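Local coordinates for designed helical repeat protein (Synthetic construct, PDB 5CWF) that has no known natural function, being a de novo designed scaffold of tandem helical repeats that was crystallised with bound calcium ions, at residues A[123-135]-A[163-177]. Residues are numbered along the deposited sequence; the frame is centred on the assembly and turned at random. Where two conformers were deposited one is given.
Sequences RAAAEIVEALREN and AREIARQAAEEVEAD. With CA (calcium ion), chain I.
Helices 115-134 and 160-176 run side by side in the same direction, their axes within 123-134 and 163-176 only 13° from parallel and 8.3 Å apart at closest approach, so that residues meet in the order Ala-124 with Ala-167, Ile-128 with Ala-170 and Ala-131 with Val-174. How alanine permits such closeness is plainest at the start, where the CA atoms of Ala-124 and Ala-167 lie 4.2 Å apart and the methyl of Ala-167 rests on Ala-124 CA at 3.8 Å. One turn on, Glu-127 lays its aliphatic part across the partner helix: with CG beside the backbone N and a second bend at chi2, CG sits 3.9 Å from Ala-167 CB, while OE1 reaches the methyl of Ala-171. Glu-172 and Glu-175, on another face of that helix, bind calcium. Ile-128 works from the inner flank, setting CG1 against Ala-170 CB at 3.8 Å and CD1 near Ile-166 CG2; helix 138-156 closes this side, Val-151 touching both isoleucines. Farther along, Ala-131 pairs with Val-174, a poorly ordered residue whose exact packing is doubtful. Beyond the last turn of helix 115-134, Asn-135 ND2 donates to Asp-177 OD2 (2.6 Å, N-H...O 164°), approaching on the syn side but tilted from the carboxylate plane; Asp-177 is itself poorly ordered, and the short length deserves caution. Asn-135 OD1 accepts from Ser-137 N, which ties the same amide to the loop leading into helix 138-156. The packing of these two parallel helices in a designed helical repeat protein thus rests on alanine methyls, flanked by isoleucine and by the aliphatic part of Glu-127, with a single polar link at the C-terminal end.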
ATOM      1  N   ARG A 123       1.304  -8.521   0.194  1.00 25.01           N
ATOM      2  CA  ARG A 123       0.430  -9.445  -0.542  1.00 25.06           C
ATOM      3  C   ARG A 123      -0.984  -9.513   0.044  1.00 24.31           C
ATOM      4  O   ARG A 123      -1.972  -9.660  -0.680  1.00 24.73           O
ATOM      5  CB  ARG A 123       1.067 -10.822  -0.578  1.00 29.14           C
ATOM      6  CG  ARG A 123       2.153 -10.867  -1.598  1.00 31.63           C
ATOM      7  CD  ARG A 123       2.970 -12.138  -1.532  1.00 37.24           C
ATOM      8  NE  ARG A 123       3.863 -12.199  -2.683  1.00 42.36           N
ATOM      9  CZ  ARG A 123       4.519 -13.286  -3.060  1.00 44.81           C
ATOM     10  NH1 ARG A 123       4.366 -14.415  -2.385  1.00 41.86           N
ATOM     11  NH2 ARG A 123       5.310 -13.245  -4.124  1.00 45.67           N
ATOM     12  N   ALA A 124      -1.076  -9.461   1.362  1.00 24.87           N
ATOM     13  CA  ALA A 124      -2.362  -9.460   2.030  1.00 25.36           C
ATOM     14  C   ALA A 124      -3.147  -8.186   1.674  1.00 24.86           C
ATOM     15  O   ALA A 124      -4.330  -8.241   1.339  1.00 24.04           O
ATOM     16  CB  ALA A 124      -2.162  -9.583   3.542  1.00 23.44           C
ATOM     17  N   ALA A 125      -2.461  -7.048   1.708  1.00 24.94           N
ATOM     18  CA  ALA A 125      -3.037  -5.774   1.289  1.00 25.84           C
ATOM     19  C   ALA A 125      -3.522  -5.880  -0.147  1.00 25.93           C
ATOM     20  O   ALA A 125      -4.631  -5.456  -0.484  1.00 25.83           O
ATOM     21  CB  ALA A 125      -2.015  -4.649   1.437  1.00 25.88           C
ATOM     22  N   ALA A 126      -2.686  -6.448  -1.006  1.00 23.75           N
ATOM     23  CA  ALA A 126      -3.082  -6.581  -2.408  1.00 25.11           C
ATOM     24  C   ALA A 126      -4.318  -7.450  -2.590  1.00 24.94           C
ATOM     25  O   ALA A 126      -5.142  -7.169  -3.469  1.00 27.50           O
ATOM     26  CB  ALA A 126      -1.939  -7.137  -3.227  1.00 28.06           C
ATOM     27  N   GLU A 127      -4.469  -8.490  -1.780  1.00 24.80           N
ATOM     28  CA  GLU A 127      -5.620  -9.364  -1.934  1.00 25.26           C
ATOM     29  C   GLU A 127      -6.896  -8.656  -1.522  1.00 24.68           C
ATOM     30  O   GLU A 127      -7.935  -8.817  -2.149  1.00 25.22           O
ATOM     31  CB  GLU A 127      -5.502 -10.634  -1.101  1.00 30.99           C
ATOM     32  CG  GLU A 127      -4.471 -11.617  -1.582  1.00 37.11           C
ATOM     33  CD  GLU A 127      -4.802 -12.252  -2.926  1.00 38.04           C
ATOM     34  OE1 GLU A 127      -5.970 -12.251  -3.377  1.00 37.38           O
ATOM     35  OE2 GLU A 127      -3.865 -12.814  -3.512  1.00 41.52           O
ATOM     36  N   ILE A 128      -6.795  -7.875  -0.461  1.00 23.66           N
ATOM     37  CA  ILE A 128      -7.924  -7.100   0.051  1.00 23.47           C
ATOM     38  C   ILE A 128      -8.327  -6.030  -0.960  1.00 25.00           C
ATOM     39  O   ILE A 128      -9.522  -5.834  -1.248  1.00 23.72           O
ATOM     40  CB  ILE A 128      -7.540  -6.473   1.411  1.00 22.04           C
ATOM     41  CG1 ILE A 128      -7.479  -7.578   2.469  1.00 24.10           C
ATOM     42  CG2 ILE A 128      -8.535  -5.380   1.800  1.00 22.16           C
ATOM     43  CD1 ILE A 128      -6.756  -7.213   3.791  1.00 26.62           C
ATOM     44  N   VAL A 129      -7.331  -5.347  -1.531  1.00 23.61           N
ATOM     45  CA  VAL A 129      -7.630  -4.345  -2.578  1.00 25.47           C
ATOM     46  C   VAL A 129      -8.341  -4.991  -3.758  1.00 30.06           C
ATOM     47  O   VAL A 129      -9.398  -4.508  -4.209  1.00 28.78           O
ATOM     48  CB  VAL A 129      -6.320  -3.630  -3.032  1.00 29.19           C
ATOM     49  CG1 VAL A 129      -6.540  -2.767  -4.262  1.00 29.88           C
ATOM     50  CG2 VAL A 129      -5.782  -2.786  -1.868  1.00 28.46           C
ATOM     51  N   GLU A 130      -7.811  -6.116  -4.223  1.00 29.17           N
ATOM     52  CA  GLU A 130      -8.391  -6.814  -5.375  1.00 30.26           C
ATOM     53  C   GLU A 130      -9.855  -7.164  -5.118  1.00 28.43           C
ATOM     54  O   GLU A 130     -10.718  -6.996  -5.986  1.00 31.38           O
ATOM     55  CB  GLU A 130      -7.575  -8.075  -5.682  1.00 41.85           C
ATOM     56  CG  GLU A 130      -8.002  -8.839  -6.915  1.00 61.09           C
ATOM     57  CD  GLU A 130      -7.263 -10.165  -7.063  1.00 76.12           C
ATOM     58  OE1 GLU A 130      -6.100 -10.271  -6.602  1.00 79.97           O
ATOM     59  OE2 GLU A 130      -7.853 -11.105  -7.637  1.00 82.58           O
ATOM     60  N   ALA A 131     -10.148  -7.603  -3.902  1.00 27.71           N
ATOM     61  CA  ALA A 131     -11.523  -7.963  -3.532  1.00 29.04           C
ATOM     62  C   ALA A 131     -12.463  -6.764  -3.617  1.00 29.60           C
ATOM     63  O   ALA A 131     -13.615  -6.870  -4.052  1.00 30.80           O
ATOM     64  CB  ALA A 131     -11.536  -8.539  -2.126  1.00 29.01           C
ATOM     65  N   LEU A 132     -11.981  -5.625  -3.156  1.00 28.82           N
ATOM     66  CA  LEU A 132     -12.799  -4.429  -3.141  1.00 30.90           C
ATOM     67  C   LEU A 132     -13.007  -3.906  -4.565  1.00 37.20           C
ATOM     68  O   LEU A 132     -14.034  -3.312  -4.871  1.00 36.73           O
ATOM     69  CB  LEU A 132     -12.141  -3.388  -2.247  1.00 26.97           C
ATOM     70  CG  LEU A 132     -12.403  -3.714  -0.769  1.00 29.84           C
ATOM     71  CD1 LEU A 132     -11.535  -2.825   0.113  1.00 30.35           C
ATOM     72  CD2 LEU A 132     -13.879  -3.581  -0.386  1.00 32.52           C
ATOM     73  N   ARG A 133     -12.031  -4.094  -5.445  1.00 37.75           N
ATOM     74  CA  ARG A 133     -12.231  -3.601  -6.807  1.00 41.43           C
ATOM     75  C   ARG A 133     -13.238  -4.458  -7.564  1.00 37.38           C
ATOM     76  O   ARG A 133     -13.892  -3.979  -8.500  1.00 35.98           O
ATOM     77  CB  ARG A 133     -10.900  -3.535  -7.531  1.00 44.13           C
ATOM     78  CG  ARG A 133     -10.061  -2.433  -6.925  1.00 44.96           C
ATOM     79  CD  ARG A 133      -8.755  -2.265  -7.583  1.00 42.63           C
ATOM     80  NE  ARG A 133      -8.852  -1.495  -8.821  1.00 42.03           N
ATOM     81  CZ  ARG A 133      -7.785  -1.135  -9.523  1.00 40.80           C
ATOM     82  NH1 ARG A 133      -6.574  -1.462  -9.090  1.00 43.61           N
ATOM     83  NH2 ARG A 133      -7.920  -0.432 -10.633  1.00 41.69           N
ATOM     84  N   GLU A 134     -13.393  -5.708  -7.136  1.00 30.13           N
ATOM     85  CA  GLU A 134     -14.414  -6.577  -7.711  1.00 33.56           C
ATOM     86  C   GLU A 134     -15.788  -6.191  -7.169  1.00 33.20           C
ATOM     87  O   GLU A 134     -16.796  -6.199  -7.894  1.00 34.60           O
ATOM     88  CB  GLU A 134     -14.114  -8.037  -7.385  1.00 39.38           C
ATOM     89  CG  GLU A 134     -15.082  -9.012  -8.019  1.00 51.28           C
ATOM     90  CD  GLU A 134     -14.667 -10.462  -7.832  1.00 63.73           C
ATOM     91  OE1 GLU A 134     -13.490 -10.706  -7.492  1.00 67.24           O
ATOM     92  OE2 GLU A 134     -15.522 -11.357  -8.029  1.00 70.85           O
ATOM     93  N   ASN A 135     -15.823  -5.816  -5.892  1.00 30.75           N
ATOM     94  CA  ASN A 135     -17.069  -5.396  -5.240  1.00 32.77           C
ATOM     95  C   ASN A 135     -16.801  -4.478  -4.056  1.00 33.94           C
ATOM     96  O   ASN A 135     -16.342  -4.938  -3.009  1.00 33.68           O
ATOM     97  CB  ASN A 135     -17.861  -6.613  -4.762  1.00 41.52           C
ATOM     98  CG  ASN A 135     -19.107  -6.225  -3.976  1.00 50.15           C
ATOM     99  OD1 ASN A 135     -19.540  -5.077  -4.013  1.00 49.24           O
ATOM    100  ND2 ASN A 135     -19.671  -7.179  -3.239  1.00 54.23           N
ATOM    101  N   ALA A 163      -0.067 -12.977   8.335  1.00 32.64           N
ATOM    102  CA  ALA A 163      -0.313 -12.198   7.117  1.00 30.69           C
ATOM    103  C   ALA A 163      -0.776 -13.109   5.966  1.00 31.19           C
ATOM    104  O   ALA A 163      -1.751 -12.805   5.262  1.00 30.58           O
ATOM    105  CB  ALA A 163       0.934 -11.431   6.725  1.00 28.98           C
ATOM    106  N   ARG A 164      -0.114 -14.248   5.798  1.00 32.40           N
ATOM    107  CA  ARG A 164      -0.480 -15.169   4.721  1.00 33.01           C
ATOM    108  C   ARG A 164      -1.894 -15.717   4.911  1.00 34.40           C
ATOM    109  O   ARG A 164      -2.626 -15.887   3.946  1.00 34.21           O
ATOM    110  CB  ARG A 164       0.535 -16.319   4.611  1.00 34.35           C
ATOM    111  CG  ARG A 164       1.839 -15.891   3.933  1.00 40.32           C
ATOM    112  CD  ARG A 164       2.757 -17.096   3.597  1.00 37.15           C
ATOM    113  NE  ARG A 164       3.299 -17.757   4.773  1.00 46.45           N
ATOM    114  CZ  ARG A 164       4.475 -17.491   5.342  1.00 48.47           C
ATOM    115  NH1 ARG A 164       5.321 -16.606   4.830  1.00 47.65           N
ATOM    116  NH2 ARG A 164       4.821 -18.158   6.416  1.00 49.80           N
ATOM    117  N   GLU A 165      -2.278 -15.997   6.154  0.50 35.85           N
ATOM    118  CA  GLU A 165      -3.633 -16.473   6.429  0.50 37.23           C
ATOM    119  C   GLU A 165      -4.683 -15.429   6.076  0.50 35.89           C
ATOM    120  O   GLU A 165      -5.744 -15.759   5.538  0.50 36.38           O
ATOM    121  CB  GLU A 165      -3.780 -16.881   7.895  0.50 39.01           C
ATOM    122  CG  GLU A 165      -5.188 -17.313   8.252  0.50 42.60           C
ATOM    123  CD  GLU A 165      -5.693 -18.435   7.358  0.50 47.90           C
ATOM    124  OE1 GLU A 165      -4.911 -19.367   7.059  0.50 46.83           O
ATOM    125  OE2 GLU A 165      -6.868 -18.372   6.938  0.50 50.95           O
ATOM    126  N   ILE A 166      -4.401 -14.168   6.379  1.00 34.25           N
ATOM    127  CA  ILE A 166      -5.361 -13.109   6.054  1.00 32.91           C
ATOM    128  C   ILE A 166      -5.492 -13.000   4.532  1.00 31.68           C
ATOM    129  O   ILE A 166      -6.576 -12.800   4.024  1.00 31.47           O
ATOM    130  CB  ILE A 166      -4.952 -11.751   6.649  1.00 31.35           C
ATOM    131  CG1 ILE A 166      -4.996 -11.789   8.181  1.00 32.64           C
ATOM    132  CG2 ILE A 166      -5.872 -10.640   6.160  1.00 29.83           C
ATOM    133  CD1 ILE A 166      -4.159 -10.706   8.831  1.00 31.64           C
ATOM    134  N   ALA A 167      -4.393 -13.158   3.805  1.00 31.14           N
ATOM    135  CA  ALA A 167      -4.445 -13.086   2.344  1.00 29.87           C
ATOM    136  C   ALA A 167      -5.336 -14.174   1.766  1.00 34.55           C
ATOM    137  O   ALA A 167      -6.108 -13.915   0.826  1.00 32.86           O
ATOM    138  CB  ALA A 167      -3.037 -13.186   1.745  1.00 29.09           C
ATOM    139  N   ARG A 168      -5.221 -15.385   2.308  1.00 33.37           N
ATOM    140  CA  ARG A 168      -6.078 -16.493   1.874  1.00 35.01           C
ATOM    141  C   ARG A 168      -7.550 -16.243   2.202  1.00 35.48           C
ATOM    142  O   ARG A 168      -8.422 -16.530   1.390  1.00 35.75           O
ATOM    143  CB  ARG A 168      -5.653 -17.827   2.499  1.00 39.78           C
ATOM    144  CG  ARG A 168      -4.325 -18.401   1.981  1.00 49.27           C
ATOM    145  CD  ARG A 168      -3.986 -19.739   2.656  1.00 52.91           C
ATOM    146  NE  ARG A 168      -3.711 -19.622   4.086  1.00 58.59           N
ATOM    147  CZ  ARG A 168      -2.505 -19.713   4.644  1.00 59.35           C
ATOM    148  NH1 ARG A 168      -1.420 -19.939   3.906  1.00 60.45           N
ATOM    149  NH2 ARG A 168      -2.384 -19.594   5.959  1.00 57.41           N
ATOM    150  N   GLN A 169      -7.830 -15.734   3.397  1.00 35.68           N
ATOM    151  CA  GLN A 169      -9.212 -15.430   3.776  1.00 36.94           C
ATOM    152  C   GLN A 169      -9.805 -14.327   2.903  1.00 37.02           C
ATOM    153  O   GLN A 169     -10.973 -14.389   2.534  1.00 38.29           O
ATOM    154  CB  GLN A 169      -9.304 -15.003   5.241  1.00 43.23           C
ATOM    155  CG  GLN A 169      -9.057 -16.109   6.243  1.00 56.53           C
ATOM    156  CD  GLN A 169      -8.928 -15.575   7.661  1.00 65.15           C
ATOM    157  OE1 GLN A 169      -9.425 -14.490   7.968  1.00 65.70           O
ATOM    158  NE2 GLN A 169      -8.262 -16.330   8.530  1.00 68.24           N
ATOM    159  N   ALA A 170      -9.003 -13.327   2.545  1.00 33.87           N
ATOM    160  CA  ALA A 170      -9.507 -12.278   1.665  1.00 33.94           C
ATOM    161  C   ALA A 170      -9.853 -12.856   0.284  1.00 38.09           C
ATOM    162  O   ALA A 170     -10.899 -12.525  -0.275  1.00 33.41           O
ATOM    163  CB  ALA A 170      -8.521 -11.143   1.535  1.00 33.47           C
ATOM    164  N   ALA A 171      -8.994 -13.723  -0.248  1.00 41.53           N
ATOM    165  CA  ALA A 171      -9.242 -14.340  -1.553  1.00 45.32           C
ATOM    166  C   ALA A 171     -10.488 -15.234  -1.520  1.00 47.85           C
ATOM    167  O   ALA A 171     -11.232 -15.309  -2.500  1.00 47.66           O
ATOM    168  CB  ALA A 171      -8.026 -15.139  -1.998  1.00 47.78           C
ATOM    169  N   GLU A 172     -10.704 -15.912  -0.398  1.00 43.61           N
ATOM    170  CA  GLU A 172     -11.868 -16.780  -0.235  1.00 52.09           C
ATOM    171  C   GLU A 172     -13.171 -16.032   0.070  1.00 52.80           C
ATOM    172  O   GLU A 172     -14.252 -16.528  -0.238  1.00 51.22           O
ATOM    173  CB  GLU A 172     -11.602 -17.805   0.865  1.00 62.87           C
ATOM    174  CG  GLU A 172     -10.537 -18.841   0.493  1.00 75.23           C
ATOM    175  CD  GLU A 172     -10.941 -19.706  -0.691  1.00 84.20           C
ATOM    176  OE1 GLU A 172     -10.042 -20.255  -1.363  1.00 85.66           O
ATOM    177  OE2 GLU A 172     -12.156 -19.845  -0.944  1.00 88.40           O
ATOM    178  N   GLU A 173     -13.087 -14.864   0.702  1.00 56.36           N
ATOM    179  CA  GLU A 173     -14.281 -14.046   0.905  1.00 59.70           C
ATOM    180  C   GLU A 173     -14.799 -13.566  -0.455  1.00 61.35           C
ATOM    181  O   GLU A 173     -16.010 -13.459  -0.667  1.00 57.59           O
ATOM    182  CB  GLU A 173     -14.012 -12.862   1.835  1.00 62.23           C
ATOM    183  CG  GLU A 173     -15.291 -12.179   2.302  1.00 69.25           C
ATOM    184  CD  GLU A 173     -16.164 -13.089   3.153  1.00 77.88           C
ATOM    185  OE1 GLU A 173     -15.611 -13.944   3.876  1.00 81.97           O
ATOM    186  OE2 GLU A 173     -17.407 -12.964   3.082  1.00 80.48           O
ATOM    187  N   VAL A 174     -13.872 -13.273  -1.364  1.00 68.38           N
ATOM    188  CA  VAL A 174     -14.222 -12.908  -2.735  1.00 69.12           C
ATOM    189  C   VAL A 174     -15.011 -14.037  -3.361  1.00 68.71           C
ATOM    190  O   VAL A 174     -16.041 -13.814  -3.994  1.00 69.96           O
ATOM    191  CB  VAL A 174     -12.963 -12.652  -3.615  1.00 75.93           C
ATOM    192  CG1 VAL A 174     -13.338 -12.486  -5.089  1.00 75.79           C
ATOM    193  CG2 VAL A 174     -12.184 -11.456  -3.125  1.00 72.57           C
ATOM    194  N   GLU A 175     -14.502 -15.250  -3.181  1.00 65.94           N
ATOM    195  CA  GLU A 175     -15.148 -16.442  -3.698  1.00 66.20           C
ATOM    196  C   GLU A 175     -16.560 -16.564  -3.136  1.00 63.37           C
ATOM    197  O   GLU A 175     -17.508 -16.822  -3.876  1.00 62.23           O
ATOM    198  CB  GLU A 175     -14.314 -17.682  -3.360  1.00 70.64           C
ATOM    199  CG  GLU A 175     -14.935 -18.998  -3.798  1.00 78.65           C
ATOM    200  CD  GLU A 175     -14.018 -20.179  -3.557  1.00 86.62           C
ATOM    201  OE1 GLU A 175     -12.820 -20.077  -3.903  1.00 86.56           O
ATOM    202  OE2 GLU A 175     -14.491 -21.205  -3.020  1.00 92.81           O
ATOM    203  N   ALA A 176     -16.699 -16.347  -1.828  1.00 62.02           N
ATOM    204  CA  ALA A 176     -18.007 -16.423  -1.177  1.00 64.65           C
ATOM    205  C   ALA A 176     -18.966 -15.376  -1.731  1.00 67.84           C
ATOM    206  O   ALA A 176     -20.142 -15.657  -1.945  1.00 65.91           O
ATOM    207  CB  ALA A 176     -17.859 -16.251   0.323  1.00 64.09           C
ATOM    208  N   ASP A 177     -18.457 -14.171  -1.965  1.00 77.52           N
ATOM    209  CA  ASP A 177     -19.283 -13.088  -2.482  1.00 82.45           C
ATOM    210  C   ASP A 177     -19.754 -13.402  -3.901  1.00 85.96           C
ATOM    211  O   ASP A 177     -20.804 -12.929  -4.336  1.00 87.15           O
ATOM    212  CB  ASP A 177     -18.514 -11.768  -2.459  1.00 80.27           C
ATOM    213  CG  ASP A 177     -19.389 -10.579  -2.805  1.00 78.04           C
ATOM    214  OD1 ASP A 177     -20.534 -10.524  -2.307  1.00 80.07           O
ATOM    215  OD2 ASP A 177     -18.935  -9.700  -3.572  1.00 73.44           O
TER
HETATM  216 CA    CA I 205     -11.320 -21.868  -2.894  0.75 39.41          CA